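Fatty acid biosynthesis transcriptional regulator (Streptococcus pneumoniae, PDB 6JBX) represses the fatty acid synthesis pathway of this bacterium as a DNA-binding regulator of the MarR family, with acyl-ACP as co-repressor. Local coordinates at residues Thr73-Leu78 with Ile87-Ser92; Ile43-Thr48 with Glu82-Ile87. All coordinates share one frame; numbering follows the deposited sequence.

Contact 1 of 2, residues Thr73-Leu78 with Ile87-Ser92; sequences TVTTSL and IERVRS. With nucleotides of chain D; nucleotides of chain C.
Helix segment T73-L78 and strand I87-R91 approach at L78 and I87, whose CA atoms are 7.5 Å apart, and their directions make an angle of 120°. The two axes come no closer than 11.0 Å, so side chains bridge the gap. R89 supplies the polar bridge, L78 and I87 the apolar one. The R89 chain is extended from CG to NE and carries the guanidinium over to the helix. L78 CB lies over one face of that group, offset toward its rim, 3.5 Å from R89 NH2. T75 O sits at the edge, near the guanidinium plane. It accepts a weak, bent hydrogen bond from R89 NH2 (3.3 Å, 137°). A weak but straighter bond runs from R89 NH2 to OP2 of DT6 of chain D (164°). R89 NE comes to 2.8 Å from OP1 of the same phosphate; this oxygen sits obliquely to the guanidinium. E82 forms a salt bridge with R89 NH1, so the arginine is fixed between helix and DNA.

T75 shares the phosphate. Its OG1 donates to OP2 of DT6 of chain D at 2.9 Å. T73 does the same on the other strand, with OG1 to OP2 of DC15 of chain C. T76 CG2 meets the thymine methyl C7 of DT14 of chain C. The apolar part is small: L78 CD2 and I87 CD1 touch at 3.6 Å, the two side chains crossing at about a right angle.

This is the recognition helix and first wing strand of a winged helix-turn-helix. Strand 87-91 pairs antiparallel with 99-103, and R89 touches L101 there. Helix 43-54 packs on L78 and I87 through I52, and V74 meets helix 60-67.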
loop_
_atom_site.group_PDB
_atom_site.type_symbol
_atom_site.label_atom_id
_atom_site.label_comp_id
_atom_site.label_asym_id
_atom_site.label_seq_id
_atom_site.Cartn_x
_atom_site.Cartn_y
_atom_site.Cartn_z
ATOM N N THR A 73 -6.834 4.139 -18.457
ATOM C CA THR A 73 -7.019 4.301 -17.034
ATOM C C THR A 73 -6.756 5.745 -16.609
ATOM O O THR A 73 -7.535 6.301 -15.822
ATOM C CB THR A 73 -6.083 3.375 -16.253
ATOM O OG1 THR A 73 -6.545 2.055 -16.532
ATOM C CG2 THR A 73 -6.094 3.623 -14.765
ATOM N N VAL A 74 -5.658 6.336 -17.095
ATOM C CA VAL A 74 -5.340 7.731 -16.766
ATOM C C VAL A 74 -6.427 8.648 -17.352
ATOM O O VAL A 74 -6.863 9.595 -16.685
ATOM C CB VAL A 74 -3.946 8.148 -17.253
ATOM C CG1 VAL A 74 -3.813 9.668 -17.368
ATOM C CG2 VAL A 74 -2.859 7.593 -16.348
ATOM N N THR A 75 -6.895 8.360 -18.559
ATOM C CA THR A 75 -7.874 9.248 -19.206
ATOM C C THR A 75 -9.165 9.294 -18.380
ATOM O O THR A 75 -9.738 10.363 -18.205
ATOM C CB THR A 75 -8.154 8.842 -20.655
ATOM O OG1 THR A 75 -6.952 9.103 -21.389
ATOM C CG2 THR A 75 -9.324 9.596 -21.260
ATOM N N THR A 76 -9.609 8.129 -17.897
ATOM C CA THR A 76 -10.826 8.043 -17.097
ATOM C C THR A 76 -10.667 8.877 -15.822
ATOM O O THR A 76 -11.547 9.636 -15.464
ATOM C CB THR A 76 -11.184 6.577 -16.818
ATOM O OG1 THR A 76 -11.522 6.049 -18.108
ATOM C CG2 THR A 76 -12.308 6.424 -15.811
ATOM N N SER A 77 -9.546 8.715 -15.147
ATOM C CA SER A 77 -9.302 9.413 -13.909
ATOM C C SER A 77 -9.292 10.926 -14.174
ATOM O O SER A 77 -9.893 11.705 -13.395
ATOM C CB SER A 77 -8.028 8.924 -13.272
ATOM O OG SER A 77 -7.793 9.536 -12.023
ATOM N N LEU A 78 -8.646 11.347 -15.265
ATOM C CA LEU A 78 -8.581 12.771 -15.573
ATOM C C LEU A 78 -9.990 13.300 -15.890
ATOM O O LEU A 78 -10.330 14.409 -15.459
ATOM C CB LEU A 78 -7.627 13.022 -16.744
ATOM C CG LEU A 78 -6.157 12.672 -16.513
ATOM C CD1 LEU A 78 -5.407 12.742 -17.832
ATOM C CD2 LEU A 78 -5.499 13.589 -15.493
ATOM N N ILE A 87 -8.630 19.593 -11.950
ATOM C CA ILE A 87 -7.603 19.731 -12.966
ATOM C C ILE A 87 -8.188 20.380 -14.228
ATOM O O ILE A 87 -9.413 20.409 -14.424
ATOM C CB ILE A 87 -7.018 18.358 -13.327
ATOM C CG1 ILE A 87 -8.060 17.533 -14.086
ATOM C CG2 ILE A 87 -6.479 17.649 -12.090
ATOM C CD1 ILE A 87 -7.491 16.606 -15.104
ATOM N N GLU A 88 -7.289 20.870 -15.088
ATOM C CA GLU A 88 -7.661 21.382 -16.412
ATOM C C GLU A 88 -6.762 20.750 -17.467
ATOM O O GLU A 88 -5.559 20.560 -17.239
ATOM C CB GLU A 88 -7.531 22.902 -16.493
ATOM C CG GLU A 88 -8.657 23.618 -15.764
ATOM C CD GLU A 88 -9.098 24.977 -16.296
ATOM O OE1 GLU A 88 -8.570 25.409 -17.358
ATOM O OE2 GLU A 88 -9.974 25.605 -15.634
ATOM N N ARG A 89 -7.385 20.386 -18.574
ATOM C CA ARG A 89 -6.691 19.873 -19.755
ATOM C C ARG A 89 -6.461 21.033 -20.732
ATOM O O ARG A 89 -7.390 21.789 -20.993
ATOM C CB ARG A 89 -7.535 18.838 -20.497
ATOM C CG ARG A 89 -7.579 17.450 -19.888
ATOM C CD ARG A 89 -8.431 16.603 -20.830
ATOM N NE ARG A 89 -8.310 15.179 -20.582
ATOM C CZ ARG A 89 -9.208 14.446 -19.938
ATOM N NH1 ARG A 89 -10.245 15.021 -19.344
ATOM N NH2 ARG A 89 -9.079 13.127 -19.949
ATOM N N VAL A 90 -5.260 21.121 -21.306
ATOM C CA VAL A 90 -4.918 22.189 -22.279
ATOM C C VAL A 90 -4.266 21.556 -23.515
ATOM O O VAL A 90 -3.203 20.899 -23.382
ATOM C CB VAL A 90 -3.985 23.225 -21.627
ATOM C CG1 VAL A 90 -3.345 24.153 -22.653
ATOM C CG2 VAL A 90 -4.723 24.021 -20.561
ATOM N N ARG A 91 -4.883 21.757 -24.689
ATOM C CA ARG A 91 -4.338 21.223 -25.970
ATOM C C ARG A 91 -3.027 21.955 -26.272
ATOM O O ARG A 91 -2.938 23.179 -26.129
ATOM C CB ARG A 91 -5.340 21.373 -27.125
ATOM C CG ARG A 91 -6.406 20.282 -27.208
ATOM C CD ARG A 91 -5.902 18.980 -27.820
ATOM N NE ARG A 91 -6.706 17.800 -27.475
ATOM C CZ ARG A 91 -6.400 16.545 -27.824
ATOM N NH1 ARG A 91 -5.332 16.320 -28.568
ATOM N NH2 ARG A 91 -7.147 15.520 -27.440
ATOM N N SER A 92 -1.998 21.180 -26.585
ATOM C CA SER A 92 -0.702 21.720 -26.996
ATOM C C SER A 92 -0.861 22.465 -28.321
ATOM O O SER A 92 -1.724 22.120 -29.154
ATOM C CB SER A 92 0.328 20.632 -27.145
ATOM O OG SER A 92 1.516 21.125 -27.749
ATOM P P DT D 6 -7.443 12.678 -23.234
ATOM O OP1 DT D 6 -8.106 13.975 -23.052
ATOM O OP2 DT D 6 -6.854 11.897 -22.119
ATOM O "O5'" DT D 6 -8.497 11.756 -23.984
ATOM C "C5'" DT D 6 -9.123 12.224 -25.173
ATOM C "C4'" DT D 6 -9.965 11.101 -25.713
ATOM O "O4'" DT D 6 -9.118 9.987 -26.031
ATOM C "C3'" DT D 6 -10.984 10.562 -24.708
ATOM O "O3'" DT D 6 -12.248 10.993 -25.166
ATOM C "C2'" DT D 6 -10.863 9.052 -24.811
ATOM C "C1'" DT D 6 -9.940 8.852 -26.012
ATOM N N1 DT D 6 -9.069 7.692 -25.921
ATOM C C2 DT D 6 -9.386 6.593 -26.681
ATOM O O2 DT D 6 -10.363 6.548 -27.407
ATOM N N3 DT D 6 -8.515 5.540 -26.556
ATOM C C4 DT D 6 -7.384 5.488 -25.771
ATOM O O4 DT D 6 -6.698 4.472 -25.753
ATOM C C5 DT D 6 -7.134 6.662 -24.972
ATOM C C7 DT D 6 -5.940 6.683 -24.076
ATOM C C6 DT D 6 -7.967 7.701 -25.099
ATOM P P DT C 14 -5.844 2.075 -10.387
ATOM O OP1 DT C 14 -4.780 1.520 -9.545
ATOM O OP2 DT C 14 -5.778 3.512 -10.783
ATOM O "O5'" DT C 14 -6.011 1.137 -11.641
ATOM C "C5'" DT C 14 -6.029 -0.276 -11.412
ATOM C "C4'" DT C 14 -6.527 -0.991 -12.641
ATOM O "O4'" DT C 14 -7.932 -0.763 -12.830
ATOM C "C3'" DT C 14 -5.907 -0.531 -13.956
ATOM O "O3'" DT C 14 -4.635 -1.143 -14.163
ATOM C "C2'" DT C 14 -6.949 -0.957 -14.975
ATOM C "C1'" DT C 14 -8.204 -1.252 -14.134
ATOM N N1 DT C 14 -9.421 -0.610 -14.649
ATOM C C2 DT C 14 -10.376 -1.428 -15.198
ATOM O O2 DT C 14 -10.287 -2.639 -15.193
ATOM N N3 DT C 14 -11.448 -0.773 -15.752
ATOM C C4 DT C 14 -11.643 0.591 -15.816
ATOM O O4 DT C 14 -12.665 1.038 -16.332
ATOM C C5 DT C 14 -10.575 1.391 -15.269
ATOM C C7 DT C 14 -10.698 2.882 -15.301
ATOM C C6 DT C 14 -9.531 0.759 -14.719
ATOM P P DC C 15 -3.805 -0.899 -15.552
ATOM O OP1 DC C 15 -2.395 -1.182 -15.233
ATOM O OP2 DC C 15 -4.209 0.407 -16.136
ATOM O "O5'" DC C 15 -4.484 -1.900 -16.569
ATOM C "C5'" DC C 15 -4.367 -3.298 -16.307
ATOM C "C4'" DC C 15 -5.054 -4.058 -17.409
ATOM O "O4'" DC C 15 -6.421 -3.616 -17.497
ATOM C "C3'" DC C 15 -4.440 -3.816 -18.783
ATOM O "O3'" DC C 15 -4.347 -5.055 -19.478
ATOM C "C2'" DC C 15 -5.429 -2.899 -19.471
ATOM C "C1'" DC C 15 -6.747 -3.291 -18.828
ATOM N N1 DC C 15 -7.753 -2.213 -18.799
ATOM C C2 DC C 15 -9.068 -2.505 -19.158
ATOM O O2 DC C 15 -9.351 -3.660 -19.493
ATOM N N3 DC C 15 -9.992 -1.516 -19.153
ATOM C C4 DC C 15 -9.643 -0.282 -18.779
ATOM N N4 DC C 15 -10.582 0.666 -18.789
ATOM C C5 DC C 15 -8.311 0.040 -18.401
ATOM C C6 DC C 15 -7.405 -0.943 -18.430
#

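Contact 2 of 2, residues Ile43-Thr48 with Glu82-Ile87; sequences IKEMHT and ERKGYI
The carboxylate of E45 and the ammonium of K84 form the whole polar contact between these segments. K84 NZ meets the carboxylate on the side shared by its two oxygens. E45 OE1 uses its syn lone pair and accepts at 2.8 Å. E45 OE2 takes a second, weak bond from K84 NZ at 3.2 Å. The result is a forked salt bridge. Another flat group, the H47 ring, belongs to the first segment alone. I43 O lies 3.5 Å above its centre, and K44 NZ is at its edge, in plane.

E45 is extended beyond CG. K84 is kinked by rotation about CG-CD (chi3 -91°), and this turns its end toward the glutamate. The two side chains cross at about a right angle. K84 CE also comes to 3.3 Å from E45 OE1. K84 NZ has a further acceptor in D40 O, so three oxygens hold the ammonium. E45 OE2 in turn accepts from S42 N, just ahead of the helix. R83 NH2 adds a distant positive charge, 6.0 Å from E45 OE1. K44, E45 and R83 each pack on a DNA phosphate.

K84 lies within a Schellman motif closed by G85. G85 has positive phi (92°), and G85 N bonds back to E82 O at 3.0 Å.

In the winged helix-turn-helix, the contact ties the start of helix 43-54 to the end of the recognition helix 71-84, where the chain turns into strand 87-91. Y86 bonds D40 through OH and packs on helix 105-125. T48 touches S77, L78 and L81 of helix 71-84, and M46 touches L33 of helix 11-34.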
loop_
_atom_site.group_PDB
_atom_site.type_symbol
_atom_site.label_atom_id
_atom_site.label_comp_id
_atom_site.label_asym_id
_atom_site.label_seq_id
_atom_site.Cartn_x
_atom_site.Cartn_y
_atom_site.Cartn_z
ATOM N N ILE A 43 -7.861 7.941 -2.696
ATOM C CA ILE A 43 -6.405 7.956 -2.604
ATOM C C ILE A 43 -5.807 7.768 -3.999
ATOM O O ILE A 43 -4.789 8.387 -4.298
ATOM C CB ILE A 43 -5.860 6.940 -1.573
ATOM C CG1 ILE A 43 -4.348 7.102 -1.389
ATOM C CG2 ILE A 43 -6.215 5.480 -1.931
ATOM C CD1 ILE A 43 -3.916 8.397 -0.732
ATOM N N LYS A 44 -6.429 6.993 -4.879
ATOM C CA LYS A 44 -5.885 6.831 -6.241
ATOM C C LYS A 44 -6.013 8.121 -7.053
ATOM O O LYS A 44 -5.071 8.483 -7.778
ATOM C CB LYS A 44 -6.564 5.694 -6.992
ATOM C CG LYS A 44 -6.253 4.323 -6.423
ATOM C CD LYS A 44 -4.769 4.130 -6.343
ATOM C CE LYS A 44 -4.346 2.733 -5.970
ATOM N NZ LYS A 44 -2.979 2.781 -5.391
ATOM N N GLU A 45 -7.107 8.857 -6.891
ATOM C CA GLU A 45 -7.205 10.150 -7.567
ATOM C C GLU A 45 -6.176 11.104 -6.968
ATOM O O GLU A 45 -5.611 11.914 -7.694
ATOM C CB GLU A 45 -8.594 10.806 -7.456
ATOM C CG GLU A 45 -9.681 10.062 -8.219
ATOM C CD GLU A 45 -11.103 10.510 -7.879
ATOM O OE1 GLU A 45 -11.862 10.847 -8.837
ATOM O OE2 GLU A 45 -11.459 10.530 -6.656
ATOM N N MET A 46 -5.956 11.018 -5.661
ATOM C CA MET A 46 -4.948 11.881 -5.031
ATOM C C MET A 46 -3.574 11.603 -5.661
ATOM O O MET A 46 -2.799 12.524 -5.856
ATOM C CB MET A 46 -4.911 11.664 -3.522
ATOM C CG MET A 46 -4.100 12.665 -2.759
ATOM S SD MET A 46 -4.657 14.390 -2.820
ATOM C CE MET A 46 -3.275 15.045 -3.745
ATOM N N HIS A 47 -3.312 10.371 -6.092
ATOM C CA HIS A 47 -2.012 10.117 -6.733
ATOM C C HIS A 47 -1.915 10.868 -8.070
ATOM O O HIS A 47 -0.875 11.405 -8.374
ATOM C CB HIS A 47 -1.746 8.618 -6.938
ATOM C CG HIS A 47 -1.546 7.884 -5.659
ATOM N ND1 HIS A 47 -1.814 6.536 -5.557
ATOM C CD2 HIS A 47 -1.172 8.315 -4.429
ATOM C CE1 HIS A 47 -1.594 6.157 -4.312
ATOM N NE2 HIS A 47 -1.206 7.239 -3.596
ATOM N N THR A 48 -2.980 10.853 -8.867
ATOM C CA THR A 48 -3.007 11.590 -10.126
ATOM C C THR A 48 -2.837 13.081 -9.842
ATOM O O THR A 48 -1.997 13.729 -10.456
ATOM C CB THR A 48 -4.271 11.293 -10.927
ATOM O OG1 THR A 48 -4.307 9.888 -11.136
ATOM C CG2 THR A 48 -4.309 12.013 -12.256
ATOM N N GLU A 82 -11.422 16.362 -13.895
ATOM C CA GLU A 82 -11.807 17.614 -14.585
ATOM C C GLU A 82 -13.275 17.907 -14.249
ATOM O O GLU A 82 -13.561 18.971 -13.851
ATOM C CB GLU A 82 -11.603 17.529 -16.102
ATOM C CG GLU A 82 -11.765 18.878 -16.818
ATOM C CD GLU A 82 -11.104 19.005 -18.192
ATOM O OE1 GLU A 82 -11.099 17.994 -18.960
ATOM O OE2 GLU A 82 -10.577 20.118 -18.495
ATOM N N ARG A 83 -14.156 16.919 -14.369
ATOM C CA ARG A 83 -15.564 17.080 -13.998
ATOM C C ARG A 83 -15.678 17.623 -12.565
ATOM O O ARG A 83 -16.538 18.481 -12.308
ATOM C CB ARG A 83 -16.306 15.741 -14.115
ATOM C CG ARG A 83 -17.720 15.755 -13.531
ATOM C CD ARG A 83 -18.492 14.446 -13.681
ATOM N NE ARG A 83 -17.790 13.284 -13.124
ATOM C CZ ARG A 83 -17.798 12.935 -11.839
ATOM N NH1 ARG A 83 -18.487 13.653 -10.969
ATOM N NH2 ARG A 83 -17.120 11.880 -11.426
ATOM N N LYS A 84 -14.864 17.118 -11.620
ATOM C CA LYS A 84 -15.024 17.507 -10.237
ATOM C C LYS A 84 -14.296 18.814 -9.950
ATOM O O LYS A 84 -14.391 19.282 -8.864
ATOM C CB LYS A 84 -14.560 16.382 -9.312
ATOM C CG LYS A 84 -15.496 15.185 -9.277
ATOM C CD LYS A 84 -15.212 14.172 -8.199
ATOM C CE LYS A 84 -14.276 13.091 -8.697
ATOM N NZ LYS A 84 -14.103 12.005 -7.707
ATOM N N GLY A 85 -13.569 19.391 -10.912
ATOM C CA GLY A 85 -13.018 20.736 -10.762
ATOM C C GLY A 85 -11.607 20.794 -10.178
ATOM O O GLY A 85 -11.185 21.878 -9.712
ATOM N N TYR A 86 -10.835 19.705 -10.261
ATOM C CA TYR A 86 -9.460 19.670 -9.656
ATOM C C TYR A 86 -8.359 19.871 -10.688
ATOM O O TYR A 86 -7.261 20.270 -10.335
ATOM C CB TYR A 86 -9.253 18.358 -8.915
ATOM C CG TYR A 86 -10.116 18.247 -7.685
ATOM C CD1 TYR A 86 -9.736 18.831 -6.485
ATOM C CD2 TYR A 86 -11.313 17.554 -7.705
ATOM C CE1 TYR A 86 -10.519 18.730 -5.344
ATOM C CE2 TYR A 86 -12.092 17.417 -6.560
ATOM C CZ TYR A 86 -11.721 18.057 -5.387
ATOM O OH TYR A 86 -12.488 17.961 -4.243
ATOM N N ILE A 87 -8.630 19.593 -11.950
ATOM C CA ILE A 87 -7.603 19.731 -12.966
ATOM C C ILE A 87 -8.188 20.380 -14.228
ATOM O O ILE A 87 -9.413 20.409 -14.424
ATOM C CB ILE A 87 -7.018 18.358 -13.327
ATOM C CG1 ILE A 87 -8.060 17.533 -14.086
ATOM C CG2 ILE A 87 -6.479 17.649 -12.090
ATOM C CD1 ILE A 87 -7.491 16.606 -15.104
#

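How the contacts relate
Both contacts use helix 71-84 of the winged helix-turn-helix, and they share I87. Contact 1 joins the first half of that helix to the wing. It is a buried contact that mixes apolar packing with weak arginine bonds and reaches both DNA strands. Contact 2 works at the end of the same helix. It is only partly buried, much smaller, and almost purely ionic. The centres of contact 1 and contact 2 are about 10 Å apart. Both lie on the same side of the chain's centre. They meet directly: the R89-E82 salt bridge links wing to helix end, and L78 CD2 packs on T48 CG2. Together they connect helix 43-54, the recognition helix and the wing.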